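Local coordinates for protein ornithine carbamoyltransferase (PDB 3GD5) that probably catalyses the reversible transfer of the carbamoyl group from carbamoyl phosphate to ornithine, giving citrulline and phosphate in arginine biosynthesis, at residues A[181-194]-A[209-222]. Residues are numbered along the deposited sequence; the frame is centred on the assembly and turned at random.
Sequences GMSIAVATPEGFTP and TGAEVQILRDPFEA
From I184 paired with V213 to A187 paired with L216, two parallel strands run 12° apart, and I184, V186 and T188 trade backbone bonds with E212, Q214 and L216, V186 N reaching Q214 O at 2.7 Å and V186 O taking L216 N. At the start of the ladder a side chain substitutes for a carbonyl: S183 OG accepts an almost straight bond (173°) from E212 N at 3.1 Å. On one face A185 CB meets A222 CB at 3.6 Å, and A187 CB rests on P219 CA, seating the first turn of the helix from 219 against two small residues. On the other, I184 and V213 lie side by side through their CG2 methyls, while I215 CD1 reaches V186 CG1 and, tightly, P194 CD (3.2 Å). Beyond the strands R217 folds back, bent at chi2 and chi3, which lays one guanidinium face under E190 CA and brings NH2 to T188 O in a weak bond of 2.9 Å. A leucine here would probably leave T188 O without this donor and uncover the start of the P189-F192 turn, where the guanidinium lies against E190 CA. The whole is a right-handed beta-alpha-beta crossover of the Rossmann-like ornithine-binding domain: helix 196-209 links the two strands, 213-216 is one of the two outermost strands of the sheet within the chain, and 183-187 pairs on its other side with 159-163, while I184 and P194 pack on helix 168-180.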
# COMPACT_ATOMS: atom_id res chain seq x y z
N GLY A 181 38.16 2.67 -30.96
CA GLY A 181 39.55 3.05 -30.81
C GLY A 181 39.78 4.14 -29.79
O GLY A 181 40.82 4.81 -29.81
N MET A 182 38.81 4.35 -28.91
CA MET A 182 38.94 5.38 -27.89
C MET A 182 39.47 4.72 -26.62
O MET A 182 38.94 3.69 -26.18
CB MET A 182 37.57 6.03 -27.61
CG MET A 182 37.62 7.20 -26.64
SD MET A 182 35.98 7.92 -26.26
CE MET A 182 35.54 8.59 -27.79
N SER A 183 40.52 5.29 -26.05
CA SER A 183 41.10 4.76 -24.83
C SER A 183 40.18 5.08 -23.66
O SER A 183 39.57 6.15 -23.61
CB SER A 183 42.48 5.37 -24.58
OG SER A 183 43.44 4.87 -25.51
N ILE A 184 40.07 4.15 -22.72
CA ILE A 184 39.21 4.36 -21.57
C ILE A 184 39.85 3.93 -20.26
O ILE A 184 40.43 2.84 -20.15
CB ILE A 184 37.84 3.64 -21.71
CG1 ILE A 184 37.03 3.83 -20.42
CG2 ILE A 184 38.06 2.16 -22.04
CD1 ILE A 184 35.62 3.29 -20.48
N ALA A 185 39.73 4.79 -19.26
CA ALA A 185 40.25 4.53 -17.94
C ALA A 185 39.05 4.60 -17.00
O ALA A 185 38.36 5.63 -16.93
CB ALA A 185 41.29 5.58 -17.57
N VAL A 186 38.78 3.52 -16.29
CA VAL A 186 37.65 3.48 -15.37
C VAL A 186 38.13 3.41 -13.94
O VAL A 186 38.76 2.44 -13.52
CB VAL A 186 36.74 2.27 -15.66
CG1 VAL A 186 37.58 1.00 -15.75
CG2 VAL A 186 35.68 2.13 -14.57
N ALA A 187 37.82 4.46 -13.18
CA ALA A 187 38.20 4.55 -11.78
C ALA A 187 37.00 4.33 -10.87
O ALA A 187 35.98 5.02 -10.97
CB ALA A 187 38.84 5.92 -11.51
N THR A 188 37.13 3.36 -9.96
CA THR A 188 36.05 3.04 -9.03
C THR A 188 36.63 2.64 -7.68
O THR A 188 37.82 2.36 -7.57
CB THR A 188 35.23 1.83 -9.49
OG1 THR A 188 35.93 0.63 -9.14
CG2 THR A 188 35.02 1.87 -10.99
N PRO A 189 35.78 2.61 -6.64
CA PRO A 189 36.31 2.20 -5.34
C PRO A 189 36.65 0.71 -5.47
O PRO A 189 36.25 0.07 -6.45
CB PRO A 189 35.13 2.45 -4.40
CG PRO A 189 34.43 3.61 -5.04
CD PRO A 189 34.45 3.22 -6.51
N GLU A 190 37.37 0.18 -4.50
CA GLU A 190 37.80 -1.21 -4.50
C GLU A 190 36.75 -2.28 -4.79
O GLU A 190 36.95 -3.13 -5.66
CB GLU A 190 38.50 -1.53 -3.18
CG GLU A 190 39.05 -2.93 -3.09
CD GLU A 190 39.91 -3.11 -1.86
OE1 GLU A 190 40.94 -2.40 -1.76
OE2 GLU A 190 39.57 -3.95 -1.00
N GLY A 191 35.63 -2.26 -4.07
CA GLY A 191 34.63 -3.28 -4.30
C GLY A 191 33.56 -2.98 -5.34
O GLY A 191 32.59 -3.73 -5.49
N PHE A 192 33.73 -1.88 -6.07
CA PHE A 192 32.73 -1.51 -7.07
C PHE A 192 33.36 -1.39 -8.44
O PHE A 192 33.06 -0.45 -9.17
CB PHE A 192 32.06 -0.19 -6.68
CG PHE A 192 31.39 -0.22 -5.33
CD1 PHE A 192 32.14 -0.31 -4.16
CD2 PHE A 192 30.00 -0.20 -5.24
CE1 PHE A 192 31.52 -0.38 -2.92
CE2 PHE A 192 29.36 -0.26 -4.00
CZ PHE A 192 30.13 -0.35 -2.83
N THR A 193 34.21 -2.34 -8.79
CA THR A 193 34.88 -2.32 -10.09
C THR A 193 33.98 -2.96 -11.15
O THR A 193 33.03 -3.67 -10.83
CB THR A 193 36.22 -3.10 -10.04
OG1 THR A 193 35.97 -4.48 -9.77
CG2 THR A 193 37.12 -2.54 -8.96
N PRO A 194 34.28 -2.69 -12.44
CA PRO A 194 33.51 -3.24 -13.56
C PRO A 194 33.64 -4.75 -13.55
O PRO A 194 34.60 -5.29 -12.99
CB PRO A 194 34.22 -2.66 -14.79
CG PRO A 194 34.86 -1.41 -14.27
CD PRO A 194 35.36 -1.82 -12.93
N THR A 209 42.08 -2.46 -31.97
CA THR A 209 41.75 -1.09 -32.34
C THR A 209 42.85 -0.13 -31.92
O THR A 209 42.85 1.04 -32.32
CB THR A 209 40.41 -0.64 -31.70
OG1 THR A 209 40.52 -0.72 -30.27
CG2 THR A 209 39.28 -1.54 -32.18
N GLY A 210 43.77 -0.62 -31.11
CA GLY A 210 44.88 0.21 -30.66
C GLY A 210 44.56 1.15 -29.52
O GLY A 210 45.29 2.12 -29.28
N ALA A 211 43.47 0.89 -28.81
CA ALA A 211 43.08 1.73 -27.68
C ALA A 211 43.53 1.01 -26.42
O ALA A 211 43.75 -0.19 -26.44
CB ALA A 211 41.56 1.91 -27.66
N GLU A 212 43.70 1.75 -25.33
CA GLU A 212 44.11 1.10 -24.10
C GLU A 212 42.98 1.15 -23.08
O GLU A 212 42.25 2.13 -22.99
CB GLU A 212 45.39 1.74 -23.53
CG GLU A 212 45.20 3.09 -22.87
CD GLU A 212 46.44 3.54 -22.13
OE1 GLU A 212 47.04 2.71 -21.40
OE2 GLU A 212 46.81 4.73 -22.25
N VAL A 213 42.85 0.07 -22.32
CA VAL A 213 41.81 -0.06 -21.30
C VAL A 213 42.44 -0.18 -19.92
O VAL A 213 43.33 -1.01 -19.70
CB VAL A 213 40.95 -1.31 -21.56
CG1 VAL A 213 39.99 -1.54 -20.39
CG2 VAL A 213 40.18 -1.15 -22.86
N GLN A 214 41.96 0.63 -18.98
CA GLN A 214 42.50 0.62 -17.63
C GLN A 214 41.44 0.66 -16.53
O GLN A 214 40.55 1.52 -16.54
CB GLN A 214 43.44 1.80 -17.43
CG GLN A 214 44.68 1.78 -18.29
CD GLN A 214 45.41 3.09 -18.22
OE1 GLN A 214 44.99 4.08 -18.82
NE2 GLN A 214 46.51 3.12 -17.47
N ILE A 215 41.55 -0.26 -15.59
CA ILE A 215 40.64 -0.31 -14.45
C ILE A 215 41.49 0.15 -13.28
O ILE A 215 42.30 -0.60 -12.75
CB ILE A 215 40.08 -1.74 -14.22
CG1 ILE A 215 39.39 -1.81 -12.85
CG2 ILE A 215 41.20 -2.76 -14.30
CD1 ILE A 215 38.38 -0.71 -12.58
N LEU A 216 41.29 1.40 -12.88
CA LEU A 216 42.05 2.00 -11.81
C LEU A 216 41.25 2.30 -10.55
O LEU A 216 40.03 2.17 -10.52
CB LEU A 216 42.68 3.31 -12.30
CG LEU A 216 43.29 3.30 -13.71
CD1 LEU A 216 43.85 4.68 -14.02
CD2 LEU A 216 44.39 2.25 -13.80
N ARG A 217 41.96 2.71 -9.52
CA ARG A 217 41.35 3.04 -8.25
C ARG A 217 41.34 4.56 -8.11
O ARG A 217 40.37 5.13 -7.60
CB ARG A 217 42.15 2.40 -7.12
CG ARG A 217 41.49 2.47 -5.76
CD ARG A 217 40.20 1.65 -5.70
NE ARG A 217 40.42 0.22 -5.96
CZ ARG A 217 40.27 -0.35 -7.16
NH1 ARG A 217 40.49 -1.65 -7.30
NH2 ARG A 217 39.89 0.38 -8.20
N ASP A 218 42.40 5.22 -8.57
CA ASP A 218 42.51 6.68 -8.47
C ASP A 218 41.88 7.42 -9.65
O ASP A 218 42.26 7.21 -10.80
CB ASP A 218 43.97 7.11 -8.34
CG ASP A 218 44.15 8.63 -8.46
OD1 ASP A 218 43.44 9.38 -7.76
OD2 ASP A 218 45.01 9.07 -9.25
N PRO A 219 40.92 8.31 -9.36
CA PRO A 219 40.21 9.10 -10.36
C PRO A 219 41.04 10.24 -10.95
O PRO A 219 40.80 10.68 -12.08
CB PRO A 219 39.00 9.61 -9.58
CG PRO A 219 39.55 9.82 -8.22
CD PRO A 219 40.38 8.56 -8.01
N PHE A 220 42.02 10.72 -10.19
CA PHE A 220 42.88 11.79 -10.69
C PHE A 220 43.90 11.22 -11.67
O PHE A 220 44.46 11.95 -12.49
CB PHE A 220 43.60 12.50 -9.54
CG PHE A 220 42.72 13.45 -8.79
CD1 PHE A 220 42.03 13.05 -7.65
CD2 PHE A 220 42.53 14.75 -9.27
CE1 PHE A 220 41.17 13.92 -6.99
CE2 PHE A 220 41.68 15.63 -8.62
CZ PHE A 220 40.99 15.22 -7.47
N GLU A 221 44.12 9.92 -11.58
CA GLU A 221 45.04 9.23 -12.46
C GLU A 221 44.34 9.02 -13.80
O GLU A 221 44.87 9.38 -14.86
CB GLU A 221 45.42 7.87 -11.87
CG GLU A 221 46.53 7.15 -12.61
CD GLU A 221 47.85 7.90 -12.52
OE1 GLU A 221 48.37 8.07 -11.39
OE2 GLU A 221 48.36 8.31 -13.59
N ALA A 222 43.14 8.47 -13.73
CA ALA A 222 42.33 8.19 -14.91
C ALA A 222 42.01 9.45 -15.72
O ALA A 222 42.02 9.43 -16.95
CB ALA A 222 41.03 7.50 -14.49